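Local coordinates for nisin biosynthesis protein NisC (Lactococcus lactis subsp. lactis, PDB 2G0D) that catalyses the cyclisation reactions that form the thioether rings of the lantibiotic nisin during its biosynthesis, at residues Tyr288-Leu293 with Leu399-Asp404; Glu184-Gln189 with Leu197-Met202; Asn3-Val8 with Lys48-Ser53; Glu119-Phe124 with Ile163-Asn168. All blocks are in the same frame, centred on the assembly; numbering follows the deposited sequence.

Interaction 1. Residues Tyr288-Leu293 with Leu399-Asp404; sequences YLYGGL and LLLFDD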
loop_
_atom_site.group_PDB
_atom_site.type_symbol
_atom_site.label_atom_id
_atom_site.label_comp_id
_atom_site.label_asym_id
_atom_site.label_seq_id
_atom_site.Cartn_x
_atom_site.Cartn_y
_atom_site.Cartn_z
ATOM N N TYR A 288 13.941 1.866 2.647
ATOM C CA TYR A 288 15.202 2.061 3.338
ATOM C C TYR A 288 14.979 1.898 4.851
ATOM O O TYR A 288 15.829 1.363 5.578
ATOM C CB TYR A 288 15.774 3.443 3.010
ATOM C CG TYR A 288 16.523 3.536 1.680
ATOM C CD1 TYR A 288 17.925 3.447 1.649
ATOM C CD2 TYR A 288 15.846 3.712 0.462
ATOM C CE1 TYR A 288 18.643 3.522 0.444
ATOM C CE2 TYR A 288 16.564 3.801 -0.758
ATOM C CZ TYR A 288 17.965 3.715 -0.746
ATOM O OH TYR A 288 18.702 3.798 -1.914
ATOM N N LEU A 289 13.820 2.352 5.305
ATOM C CA LEU A 289 13.462 2.295 6.696
ATOM C C LEU A 289 13.367 0.818 7.088
ATOM O O LEU A 289 14.078 0.362 7.989
ATOM C CB LEU A 289 12.108 3.020 6.904
ATOM C CG LEU A 289 11.538 2.926 8.315
ATOM C CD1 LEU A 289 12.581 3.535 9.289
ATOM C CD2 LEU A 289 10.189 3.599 8.446
ATOM N N TYR A 290 12.483 0.088 6.392
ATOM C CA TYR A 290 12.226 -1.311 6.661
ATOM C C TYR A 290 13.447 -2.195 6.416
ATOM O O TYR A 290 13.741 -3.077 7.226
ATOM C CB TYR A 290 11.031 -1.804 5.849
ATOM C CG TYR A 290 9.687 -1.133 6.195
ATOM C CD1 TYR A 290 9.407 -0.674 7.496
ATOM C CD2 TYR A 290 8.702 -1.007 5.233
ATOM C CE1 TYR A 290 8.169 -0.083 7.809
ATOM C CE2 TYR A 290 7.471 -0.415 5.526
ATOM C CZ TYR A 290 7.211 0.035 6.808
ATOM O OH TYR A 290 5.998 0.631 7.066
ATOM N N GLY A 291 14.142 -1.974 5.300
ATOM C CA GLY A 291 15.427 -2.667 5.020
ATOM C C GLY A 291 16.445 -2.431 6.121
ATOM O O GLY A 291 17.062 -3.383 6.636
ATOM N N GLY A 292 16.598 -1.168 6.509
ATOM C CA GLY A 292 17.515 -0.772 7.573
ATOM C C GLY A 292 17.215 -1.401 8.920
ATOM O O GLY A 292 18.140 -1.829 9.634
ATOM N N LEU A 293 15.936 -1.439 9.289
ATOM C CA LEU A 293 15.533 -2.092 10.536
ATOM C C LEU A 293 15.652 -3.613 10.413
ATOM O O LEU A 293 16.152 -4.248 11.340
ATOM C CB LEU A 293 14.133 -1.676 11.004
ATOM C CG LEU A 293 13.923 -0.169 11.278
ATOM C CD1 LEU A 293 12.407 0.165 11.406
ATOM C CD2 LEU A 293 14.713 0.340 12.486
ATOM N N LEU A 399 -1.163 0.262 3.092
ATOM C CA LEU A 399 -0.163 1.247 2.657
ATOM C C LEU A 399 1.250 0.809 2.976
ATOM O O LEU A 399 2.187 1.575 2.788
ATOM C CB LEU A 399 -0.444 2.601 3.326
ATOM C CG LEU A 399 -1.731 3.342 2.934
ATOM C CD1 LEU A 399 -1.861 4.682 3.693
ATOM C CD2 LEU A 399 -1.763 3.603 1.447
ATOM N N LEU A 400 1.398 -0.422 3.472
ATOM C CA LEU A 400 2.686 -0.961 3.962
ATOM C C LEU A 400 3.268 -0.089 5.051
ATOM O O LEU A 400 4.493 0.144 5.116
ATOM C CB LEU A 400 3.734 -1.148 2.834
ATOM C CG LEU A 400 3.361 -1.879 1.533
ATOM C CD1 LEU A 400 4.612 -2.027 0.631
ATOM C CD2 LEU A 400 2.654 -3.241 1.756
ATOM N N LEU A 401 2.397 0.371 5.933
ATOM C CA LEU A 401 2.823 1.116 7.112
ATOM C C LEU A 401 2.638 0.152 8.253
ATOM O O LEU A 401 1.508 -0.159 8.639
ATOM C CB LEU A 401 1.989 2.383 7.288
ATOM C CG LEU A 401 2.040 3.314 6.082
ATOM C CD1 LEU A 401 1.113 4.569 6.261
ATOM C CD2 LEU A 401 3.502 3.728 5.696
ATOM N N PHE A 402 3.764 -0.361 8.754
ATOM C CA PHE A 402 3.776 -1.522 9.637
ATOM C C PHE A 402 4.098 -1.083 11.074
ATOM O O PHE A 402 5.277 -0.998 11.459
ATOM C CB PHE A 402 4.837 -2.511 9.124
ATOM C CG PHE A 402 4.590 -3.021 7.711
ATOM C CD1 PHE A 402 3.346 -3.582 7.351
ATOM C CD2 PHE A 402 5.626 -3.019 6.765
ATOM C CE1 PHE A 402 3.110 -4.085 6.051
ATOM C CE2 PHE A 402 5.416 -3.507 5.463
ATOM C CZ PHE A 402 4.155 -4.084 5.112
ATOM N N ASP A 403 3.034 -0.795 11.844
ATOM C CA ASP A 403 3.115 -0.322 13.223
ATOM C C ASP A 403 3.744 -1.354 14.130
ATOM O O ASP A 403 4.302 -0.991 15.172
ATOM C CB ASP A 403 1.735 0.020 13.806
ATOM C CG ASP A 403 1.144 1.314 13.244
ATOM O OD1 ASP A 403 1.790 1.991 12.384
ATOM O OD2 ASP A 403 -0.002 1.630 13.651
ATOM N N ASP A 404 3.675 -2.623 13.720
ATOM C CA ASP A 404 4.242 -3.762 14.477
ATOM C C ASP A 404 5.645 -4.178 14.050
ATOM O O ASP A 404 6.152 -5.211 14.514
ATOM C CB ASP A 404 3.315 -4.981 14.360
ATOM C CG ASP A 404 3.189 -5.494 12.910
ATOM O OD1 ASP A 404 3.369 -4.706 11.944
ATOM O OD2 ASP A 404 2.881 -6.693 12.729
#
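Tyr290 of helix 281-294 reaches into the loop at Leu400-Phe402, inside the alpha toroid of this lanthionine cyclase. The contact is buried.

Hydrogen bonds come first. The Tyr290 hydroxyl is gripped by two backbone groups. It donates to Leu400 O, with OH to O at 2.5 Å. It accepts from Phe402 N, with N to Tyr290 OH at 3.0 Å. This N-H bond is somewhat bent. One hydroxyl thus satisfies two buried backbone groups in a loop of irregular structure.

The rings make the second kind of contact. Phe402 CD2 lies over one face of the Tyr290 ring, displaced toward its rim, with CD2 to Tyr290 CE2 at 3.4 Å. In both residues CG lies anti to the carbonyl carbon, and the two side chains cross at about a right angle. The ring planes themselves meet obliquely, at 39°. Tyr290 also stacks on Phe405, and Phe402 on Tyr217 of helix 208-221.

Leu400 O lies at the edge of the Tyr290 ring, in its plane. The C=O to hydroxyl angle there is 132°, with the hydroxyl tilted 22° from the carbonyl plane.

Interaction 2. Residues Glu184-Gln189 with Leu197-Met202; sequences ENQMSQ and LGCLNM
The side-chain amide of Gln186 is the flat group that meets Cys199. Residues 197-202 put no close contact over either of its faces. The amide is engaged at its two polar ends instead. At the nitrogen end, Gln186 NE2 donates a weak hydrogen bond to Cys199 SG, at 3.6 Å and with an N-H to sulfur angle of 147°. At the oxygen end, Gln186 OE1 accepts a hydrogen bond from a water, 2.9 Å away. The same water accepts from Asn201 ND2, also at 2.9 Å. The second flat group, the Asn201 amide, is therefore linked to the first through this water. With both ends engaged, rotation of the Gln186 amide is probably restricted.

The Gln186 chain is bent at chi2 (-73°), which turns its end toward 197-202.

The contact closes a short excursion of the chain. Ser188 is the N-cap of helix 189-194, and Leu200-Asn201 form a strand that pairs antiparallel with 255-256 in a two-stranded sheet. This excursion lies between helices 156-168 and 208-221 of the alpha toroid. Gly198, with phi 78°, lies in the loop after the short helix; Gln186 NE2 comes within 4.2 Å of Gly198 C.

The outer ends of the network are held too. Asn201 ND2 also bonds to Tyr279 OH, and Asn201 OD1 accepts from Gly203 N. The Gln186 side chain rests on Ile181, Tyr195 and Glu191.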
loop_
_atom_site.group_PDB
_atom_site.type_symbol
_atom_site.label_atom_id
_atom_site.label_comp_id
_atom_site.label_asym_id
_atom_site.label_seq_id
_atom_site.Cartn_x
_atom_site.Cartn_y
_atom_site.Cartn_z
ATOM N N GLU A 184 4.905 -3.691 -23.950
ATOM C CA GLU A 184 3.607 -4.311 -24.232
ATOM C C GLU A 184 2.832 -4.715 -22.979
ATOM O O GLU A 184 1.605 -4.805 -23.018
ATOM C CB GLU A 184 3.811 -5.536 -25.154
ATOM C CG GLU A 184 4.512 -6.740 -24.494
ATOM C CD GLU A 184 5.442 -7.494 -25.441
ATOM O OE1 GLU A 184 6.594 -7.033 -25.624
ATOM O OE2 GLU A 184 5.034 -8.549 -25.989
ATOM N N ASN A 185 3.560 -4.963 -21.888
ATOM C CA ASN A 185 2.989 -5.453 -20.624
ATOM C C ASN A 185 2.884 -4.327 -19.577
ATOM O O ASN A 185 2.718 -4.581 -18.383
ATOM C CB ASN A 185 3.806 -6.650 -20.080
ATOM C CG ASN A 185 3.725 -7.913 -20.983
ATOM O OD1 ASN A 185 2.645 -8.360 -21.372
ATOM N ND2 ASN A 185 4.878 -8.503 -21.271
ATOM N N GLN A 186 3.002 -3.077 -20.028
ATOM C CA GLN A 186 2.798 -1.911 -19.150
ATOM C C GLN A 186 1.303 -1.822 -18.865
ATOM O O GLN A 186 0.492 -2.313 -19.660
ATOM C CB GLN A 186 3.320 -0.618 -19.794
ATOM C CG GLN A 186 4.848 -0.520 -19.991
ATOM C CD GLN A 186 5.640 -0.305 -18.696
ATOM O OE1 GLN A 186 5.140 0.259 -17.713
ATOM N NE2 GLN A 186 6.896 -0.736 -18.702
ATOM N N MET A 187 0.938 -1.220 -17.731
ATOM C CA MET A 187 -0.452 -1.239 -17.245
ATOM C C MET A 187 -1.433 -0.407 -18.084
ATOM O O MET A 187 -2.657 -0.619 -18.034
ATOM C CB MET A 187 -0.501 -0.783 -15.793
ATOM C CG MET A 187 0.122 -1.779 -14.834
ATOM S SD MET A 187 0.070 -1.193 -13.137
ATOM C CE MET A 187 1.411 -0.013 -13.152
ATOM N N SER A 188 -0.886 0.542 -18.841
ATOM C CA SER A 188 -1.672 1.363 -19.752
ATOM C C SER A 188 -0.825 1.820 -20.927
ATOM O O SER A 188 0.401 1.640 -20.940
ATOM C CB SER A 188 -2.239 2.579 -19.029
ATOM O OG SER A 188 -1.189 3.378 -18.537
ATOM N N GLN A 189 -1.489 2.426 -21.907
ATOM C CA GLN A 189 -0.829 2.838 -23.141
ATOM C C GLN A 189 0.062 4.071 -22.965
ATOM O O GLN A 189 1.155 4.134 -23.533
ATOM C CB GLN A 189 -1.844 3.008 -24.254
ATOM C CG GLN A 189 -2.614 1.715 -24.520
ATOM C CD GLN A 189 -2.746 1.399 -25.998
ATOM O OE1 GLN A 189 -3.854 1.380 -26.547
ATOM N NE2 GLN A 189 -1.611 1.148 -26.654
ATOM N N LEU A 197 10.719 0.747 -24.916
ATOM C CA LEU A 197 11.664 -0.352 -24.736
ATOM C C LEU A 197 11.493 -0.991 -23.357
ATOM O O LEU A 197 12.369 -1.716 -22.873
ATOM C CB LEU A 197 13.105 0.132 -24.941
ATOM C CG LEU A 197 13.506 0.670 -26.332
ATOM C CD1 LEU A 197 14.943 1.148 -26.317
ATOM C CD2 LEU A 197 13.315 -0.364 -27.434
ATOM N N GLY A 198 10.352 -0.721 -22.726
ATOM C CA GLY A 198 10.049 -1.263 -21.404
ATOM C C GLY A 198 10.767 -0.534 -20.278
ATOM O O GLY A 198 11.437 0.483 -20.506
ATOM N N CYS A 199 10.602 -1.042 -19.053
ATOM C CA CYS A 199 11.338 -0.565 -17.889
ATOM C C CYS A 199 11.220 -1.507 -16.689
ATOM O O CYS A 199 10.329 -2.365 -16.626
ATOM C CB CYS A 199 10.883 0.850 -17.482
ATOM S SG CYS A 199 9.285 0.918 -16.645
ATOM N N LEU A 200 12.149 -1.332 -15.754
ATOM C CA LEU A 200 12.001 -1.786 -14.381
ATOM C C LEU A 200 11.257 -0.709 -13.588
ATOM O O LEU A 200 11.773 0.410 -13.413
ATOM C CB LEU A 200 13.380 -2.014 -13.757
ATOM C CG LEU A 200 13.476 -2.539 -12.324
ATOM C CD1 LEU A 200 12.839 -3.946 -12.211
ATOM C CD2 LEU A 200 14.946 -2.552 -11.859
ATOM N N ASN A 201 10.050 -1.042 -13.125
ATOM C CA ASN A 201 9.230 -0.114 -12.324
ATOM C C ASN A 201 9.838 0.082 -10.930
ATOM O O ASN A 201 10.231 -0.885 -10.266
ATOM C CB ASN A 201 7.770 -0.592 -12.258
ATOM C CG ASN A 201 6.848 0.427 -11.613
ATOM O OD1 ASN A 201 7.025 0.789 -10.446
ATOM N ND2 ASN A 201 5.847 0.881 -12.360
ATOM N N MET A 202 9.941 1.349 -10.522
ATOM C CA MET A 202 10.709 1.744 -9.334
ATOM C C MET A 202 9.849 2.420 -8.263
ATOM O O MET A 202 10.354 3.030 -7.314
ATOM C CB MET A 202 11.879 2.641 -9.767
ATOM C CG MET A 202 12.991 1.904 -10.599
ATOM S SD MET A 202 14.006 0.840 -9.547
ATOM C CE MET A 202 13.219 -0.676 -9.880
HETATM O O HOH W 1 6.414 0.846 -15.205
#

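Interaction 3. Residues Asn3-Val8 with Lys48-Ser53; sequences NIKRNV and KNKDNS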
loop_
_atom_site.group_PDB
_atom_site.type_symbol
_atom_site.label_atom_id
_atom_site.label_comp_id
_atom_site.label_asym_id
_atom_site.label_seq_id
_atom_site.Cartn_x
_atom_site.Cartn_y
_atom_site.Cartn_z
ATOM N N ASN A 3 -16.098 18.941 12.116
ATOM C CA ASN A 3 -16.279 18.723 10.686
ATOM C C ASN A 3 -16.062 17.285 10.164
ATOM O O ASN A 3 -16.582 16.947 9.102
ATOM C CB ASN A 3 -15.579 19.808 9.844
ATOM C CG ASN A 3 -14.125 19.509 9.548
ATOM O OD1 ASN A 3 -13.389 18.917 10.354
ATOM N ND2 ASN A 3 -13.687 19.946 8.367
ATOM N N ILE A 4 -15.309 16.451 10.894
ATOM C CA ILE A 4 -15.258 15.017 10.572
ATOM C C ILE A 4 -16.661 14.403 10.653
ATOM O O ILE A 4 -17.102 13.758 9.717
ATOM C CB ILE A 4 -14.198 14.226 11.405
ATOM C CG1 ILE A 4 -12.796 14.656 10.946
ATOM C CG2 ILE A 4 -14.391 12.707 11.254
ATOM C CD1 ILE A 4 -11.661 13.793 11.375
ATOM N N LYS A 5 -17.376 14.650 11.748
ATOM C CA LYS A 5 -18.713 14.090 11.917
ATOM C C LYS A 5 -19.652 14.441 10.736
ATOM O O LYS A 5 -20.254 13.558 10.140
ATOM C CB LYS A 5 -19.318 14.544 13.247
ATOM C CG LYS A 5 -20.528 13.752 13.680
ATOM C CD LYS A 5 -21.191 14.477 14.795
ATOM C CE LYS A 5 -21.980 13.563 15.649
ATOM N NZ LYS A 5 -22.951 14.360 16.481
ATOM N N ARG A 6 -19.768 15.729 10.408
ATOM C CA ARG A 6 -20.572 16.153 9.251
ATOM C C ARG A 6 -20.206 15.426 7.947
ATOM O O ARG A 6 -21.071 14.915 7.223
ATOM C CB ARG A 6 -20.433 17.648 9.042
ATOM C CG ARG A 6 -21.397 18.215 7.993
ATOM C CD ARG A 6 -21.455 19.730 8.043
ATOM N NE ARG A 6 -20.215 20.319 7.535
ATOM C CZ ARG A 6 -19.224 20.771 8.302
ATOM N NH1 ARG A 6 -19.319 20.714 9.636
ATOM N NH2 ARG A 6 -18.136 21.279 7.733
ATOM N N ASN A 7 -18.921 15.395 7.641
ATOM C CA ASN A 7 -18.454 14.700 6.448
ATOM C C ASN A 7 -18.717 13.188 6.432
ATOM O O ASN A 7 -19.090 12.633 5.400
ATOM C CB ASN A 7 -16.982 15.026 6.216
ATOM C CG ASN A 7 -16.816 16.386 5.594
ATOM O OD1 ASN A 7 -16.964 16.524 4.379
ATOM N ND2 ASN A 7 -16.597 17.419 6.424
ATOM N N VAL A 8 -18.536 12.538 7.576
ATOM C CA VAL A 8 -18.783 11.116 7.667
ATOM C C VAL A 8 -20.269 10.847 7.369
ATOM O O VAL A 8 -20.607 9.945 6.593
ATOM C CB VAL A 8 -18.370 10.573 9.028
ATOM C CG1 VAL A 8 -18.852 9.129 9.204
ATOM C CG2 VAL A 8 -16.846 10.649 9.177
ATOM N N LYS A 48 -14.679 4.486 16.440
ATOM C CA LYS A 48 -15.324 3.787 17.551
ATOM C C LYS A 48 -15.366 4.582 18.865
ATOM O O LYS A 48 -16.353 4.503 19.607
ATOM C CB LYS A 48 -14.697 2.399 17.774
ATOM C CG LYS A 48 -15.323 1.640 18.935
ATOM C CD LYS A 48 -14.956 0.158 18.948
ATOM C CE LYS A 48 -15.664 -0.517 20.142
ATOM N NZ LYS A 48 -15.480 -2.004 20.230
ATOM N N ASN A 49 -14.306 5.344 19.151
ATOM C CA ASN A 49 -14.337 6.215 20.323
ATOM C C ASN A 49 -15.423 7.290 20.236
ATOM O O ASN A 49 -15.857 7.779 21.275
ATOM C CB ASN A 49 -12.965 6.856 20.615
ATOM C CG ASN A 49 -12.485 7.747 19.494
ATOM O OD1 ASN A 49 -12.335 7.292 18.360
ATOM N ND2 ASN A 49 -12.239 9.024 19.799
ATOM N N LYS A 50 -15.854 7.645 19.016
ATOM C CA LYS A 50 -16.781 8.782 18.788
ATOM C C LYS A 50 -18.201 8.461 19.266
ATOM O O LYS A 50 -18.559 7.290 19.435
ATOM C CB LYS A 50 -16.754 9.268 17.314
ATOM C CG LYS A 50 -15.548 10.209 16.969
ATOM C CD LYS A 50 -15.457 10.711 15.465
ATOM C CE LYS A 50 -16.424 11.883 15.032
ATOM N NZ LYS A 50 -17.655 11.424 14.257
ATOM N N ASP A 51 -18.999 9.500 19.509
ATOM C CA ASP A 51 -20.332 9.318 20.099
ATOM C C ASP A 51 -21.295 8.483 19.253
ATOM O O ASP A 51 -22.064 7.684 19.801
ATOM C CB ASP A 51 -20.966 10.662 20.479
ATOM C CG ASP A 51 -20.328 11.275 21.719
ATOM O OD1 ASP A 51 -19.645 10.537 22.457
ATOM O OD2 ASP A 51 -20.501 12.495 21.955
ATOM N N ASN A 52 -21.248 8.657 17.932
ATOM C CA ASN A 52 -22.164 7.947 17.031
ATOM C C ASN A 52 -21.713 6.558 16.617
ATOM O O ASN A 52 -22.263 5.986 15.675
ATOM C CB ASN A 52 -22.460 8.784 15.788
ATOM C CG ASN A 52 -23.510 9.834 16.035
ATOM O OD1 ASN A 52 -24.161 9.851 17.090
ATOM N ND2 ASN A 52 -23.693 10.726 15.056
ATOM N N SER A 53 -20.735 6.010 17.339
ATOM C CA SER A 53 -20.116 4.730 16.988
ATOM C C SER A 53 -21.049 3.516 16.948
ATOM O O SER A 53 -20.739 2.532 16.290
ATOM C CB SER A 53 -18.943 4.445 17.915
ATOM O OG SER A 53 -19.377 4.376 19.260
#
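Lys5 on helix 3-20 extends past Lys50 to Asn52, along the loop that precedes helix 53-74. Its CB lies 3.7 Å from Lys50 NZ. Lys5 CG is also 3.7 Å from Lys50 NZ, so the Lys50 amine rests beside the root of the Lys5 chain. Further out, Lys5 CE passes 3.4 Å from Asn52 ND2. The Lys5 tip, NZ, stands 4.0 Å from Asn52 ND2. Lys5 has CG anti to its backbone N (chi1 -165°), and its chain stays extended beyond that point. This carries the tip from Lys50 to Asn52, whose side chain it crosses at about a right angle.

Lys50 crosses the Lys5 chain obliquely. Its chain bends at chi3 and chi4, which folds the amine in against the Lys5 stem. The two amines are kept apart, 6.5 Å between Lys5 NZ and Lys50 NZ. Asp51 OD2, 6.3 Å from Lys5 NZ, may soften their repulsion. Ile4 adds a looser apolar touch, with CG2 at 4.4 Å from Lys50 CE.

No hydrogen bond crosses between the two segments. Asn3 O accepts from both Asn7 N and Asn7 ND2, on opposite faces of its plane. Lys50-Ser53 form a type I beta turn. Asn52 takes the N-cap position of the next helix, though its side chain makes no capping bond.

Tyr56 of helix 53-74 touches both Lys5 and Lys50. Ile4 also packs on Leu361 of helix 357-362 and on Ile380 and Leu383 of helix 376-387. The contact thus joins the N-terminal helix to the loop between helices 37-45 and 53-74.

Interaction 4. Residues Glu119-Phe124 with Ile163-Asn168; sequences EKIEGF and INFLSN
Phe165 meets Phe124 and Ile121 at the surface, and its ring carries the contact. It turns an edge to the face of the Phe124 ring in a T-shaped (edge-to-face) pair. The centroids are 4.9 Å apart and the planes stand at 83°. Phe165 CZ lies over the centre of the Phe124 ring, 3.7 Å above its plane. Phe165 CE1 comes 3.6 Å from Phe124 CD2.

Ile121 meets the same ring from another side. Its CG1 lies over one Phe165 face, displaced toward the rim. Its CG2 touches Phe165 CD1 at 3.7 Å. The Ile121 and Phe165 side chains slide past each other in opposite directions.

Both phenylalanines have CG anti to the backbone N (chi1 176° in Phe124, 174° in Phe165), and this brings the rings together between the backbones. Phe124 lies just beyond helix 100-122, which gives way to loop at Gly123. Phe165 rides on helix 156-168, where Ser167 OG and Ser167 N both bond to Ile163 O from opposite faces of its plane.

Further out, Leu140 of helix 140-147 touches both Ile121 and Phe165. Phe124 rests on Ile129 and Leu169. Helices 208-221 and 226-242 receive Ile163 and Ser167. The contact joins the C-terminal ends of helices 100-122 and 156-168, in the all-helical shell of the alpha toroid characteristic of LanC-like proteins.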
loop_
_atom_site.group_PDB
_atom_site.type_symbol
_atom_site.label_atom_id
_atom_site.label_comp_id
_atom_site.label_asym_id
_atom_site.label_seq_id
_atom_site.Cartn_x
_atom_site.Cartn_y
_atom_site.Cartn_z
ATOM N N GLU A 119 -3.127 -20.726 -7.493
ATOM C CA GLU A 119 -3.522 -20.806 -8.904
ATOM C C GLU A 119 -2.761 -19.776 -9.751
ATOM O O GLU A 119 -2.324 -20.080 -10.846
ATOM C CB GLU A 119 -5.045 -20.640 -9.032
ATOM C CG GLU A 119 -5.641 -20.755 -10.435
ATOM C CD GLU A 119 -5.308 -22.070 -11.160
ATOM O OE1 GLU A 119 -5.028 -23.103 -10.513
ATOM O OE2 GLU A 119 -5.329 -22.056 -12.403
ATOM N N LYS A 120 -2.574 -18.564 -9.227
ATOM C CA LYS A 120 -1.802 -17.541 -9.947
ATOM C C LYS A 120 -0.335 -17.930 -10.192
ATOM O O LYS A 120 0.204 -17.717 -11.286
ATOM C CB LYS A 120 -1.860 -16.207 -9.214
ATOM C CG LYS A 120 -1.438 -15.031 -10.068
ATOM C CD LYS A 120 -2.532 -14.665 -11.068
ATOM C CE LYS A 120 -2.439 -13.196 -11.498
ATOM N NZ LYS A 120 -3.312 -12.961 -12.701
ATOM N N ILE A 121 0.309 -18.476 -9.164
ATOM C CA ILE A 121 1.727 -18.824 -9.265
ATOM C C ILE A 121 1.923 -19.960 -10.289
ATOM O O ILE A 121 2.836 -19.908 -11.116
ATOM C CB ILE A 121 2.359 -19.128 -7.875
ATOM C CG1 ILE A 121 2.295 -17.861 -7.012
ATOM C CG2 ILE A 121 3.817 -19.636 -8.034
ATOM C CD1 ILE A 121 2.748 -18.016 -5.585
ATOM N N GLU A 122 1.028 -20.938 -10.246
ATOM C CA GLU A 122 0.987 -22.057 -11.217
ATOM C C GLU A 122 0.940 -21.678 -12.702
ATOM O O GLU A 122 1.669 -22.253 -13.517
ATOM C CB GLU A 122 -0.191 -22.977 -10.905
ATOM C CG GLU A 122 0.122 -24.041 -9.866
ATOM C CD GLU A 122 1.034 -25.143 -10.401
ATOM O OE1 GLU A 122 1.400 -25.101 -11.598
ATOM O OE2 GLU A 122 1.388 -26.053 -9.616
ATOM N N GLY A 123 0.075 -20.733 -13.053
ATOM C CA GLY A 123 -0.104 -20.336 -14.460
ATOM C C GLY A 123 0.703 -19.107 -14.850
ATOM O O GLY A 123 0.469 -18.501 -15.901
ATOM N N PHE A 124 1.657 -18.739 -14.003
ATOM C CA PHE A 124 2.497 -17.576 -14.251
ATOM C C PHE A 124 3.464 -17.810 -15.426
ATOM O O PHE A 124 4.194 -18.795 -15.453
ATOM C CB PHE A 124 3.259 -17.184 -12.978
ATOM C CG PHE A 124 4.225 -16.052 -13.171
ATOM C CD1 PHE A 124 3.773 -14.743 -13.247
ATOM C CD2 PHE A 124 5.584 -16.296 -13.268
ATOM C CE1 PHE A 124 4.658 -13.693 -13.424
ATOM C CE2 PHE A 124 6.478 -15.246 -13.441
ATOM C CZ PHE A 124 6.007 -13.938 -13.517
ATOM N N ILE A 163 6.785 -15.571 -0.826
ATOM C CA ILE A 163 8.119 -15.015 -0.546
ATOM C C ILE A 163 9.167 -15.543 -1.537
ATOM O O ILE A 163 9.931 -14.750 -2.115
ATOM C CB ILE A 163 8.537 -15.270 0.920
ATOM C CG1 ILE A 163 7.846 -14.263 1.855
ATOM C CG2 ILE A 163 10.095 -15.188 1.124
ATOM C CD1 ILE A 163 7.691 -14.793 3.273
ATOM N N ASN A 164 9.181 -16.861 -1.755
ATOM C CA ASN A 164 10.128 -17.467 -2.707
ATOM C C ASN A 164 9.872 -16.997 -4.132
ATOM O O ASN A 164 10.814 -16.696 -4.870
ATOM C CB ASN A 164 10.074 -19.000 -2.662
ATOM C CG ASN A 164 10.817 -19.591 -1.478
ATOM O OD1 ASN A 164 11.469 -18.885 -0.709
ATOM N ND2 ASN A 164 10.712 -20.914 -1.324
ATOM N N PHE A 165 8.592 -16.915 -4.507
ATOM C CA PHE A 165 8.200 -16.425 -5.818
ATOM C C PHE A 165 8.612 -14.966 -6.071
ATOM O O PHE A 165 9.162 -14.645 -7.136
ATOM C CB PHE A 165 6.701 -16.610 -6.024
ATOM C CG PHE A 165 6.182 -16.000 -7.293
ATOM C CD1 PHE A 165 6.136 -16.749 -8.470
ATOM C CD2 PHE A 165 5.738 -14.679 -7.314
ATOM C CE1 PHE A 165 5.650 -16.181 -9.648
ATOM C CE2 PHE A 165 5.258 -14.105 -8.488
ATOM C CZ PHE A 165 5.209 -14.861 -9.649
ATOM N N LEU A 166 8.342 -14.079 -5.110
ATOM C CA LEU A 166 8.812 -12.704 -5.213
ATOM C C LEU A 166 10.349 -12.583 -5.312
ATOM O O LEU A 166 10.855 -11.925 -6.225
ATOM C CB LEU A 166 8.254 -11.826 -4.068
ATOM C CG LEU A 166 6.725 -11.666 -3.960
ATOM C CD1 LEU A 166 6.271 -10.945 -2.630
ATOM C CD2 LEU A 166 6.143 -10.992 -5.214
ATOM N N SER A 167 11.079 -13.184 -4.371
ATOM C CA SER A 167 12.559 -13.157 -4.366
ATOM C C SER A 167 13.156 -13.584 -5.703
ATOM O O SER A 167 14.082 -12.947 -6.211
ATOM C CB SER A 167 13.142 -14.069 -3.268
ATOM O OG SER A 167 12.647 -13.695 -1.985
ATOM N N ASN A 168 12.620 -14.665 -6.261
ATOM C CA ASN A 168 13.068 -15.178 -7.545
ATOM C C ASN A 168 12.886 -14.182 -8.703
ATOM O O ASN A 168 13.616 -14.236 -9.685
ATOM C CB ASN A 168 12.385 -16.508 -7.855
ATOM C CG ASN A 168 12.873 -17.121 -9.145
ATOM O OD1 ASN A 168 14.009 -17.590 -9.238
ATOM N ND2 ASN A 168 12.021 -17.112 -10.156
#

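In the fold
Along the chain the contacts follow one another: interaction 3, interaction 4, interaction 2, then interaction 1. None is nested in another, and none touches another. Interactions 2 and 4 have centres about 20 Å apart. Helix 156-168 carries the second segment of interaction 4, and the chain after it runs into the loop of interaction 2. Interaction 3 lies on the opposite side of the chain's centre from both, about 42 Å between centres. Interaction 1 is the most central, its centre about 12 Å from the chain's centre, and the Leu400 side chain about 13 Å from the zinc ion bound by Cys278, Cys324 and His325. Helix 208-221 packs against interactions 1 and 4. They sample the toroid from its buried interior (interaction 1) to its periphery (interactions 3 and 4).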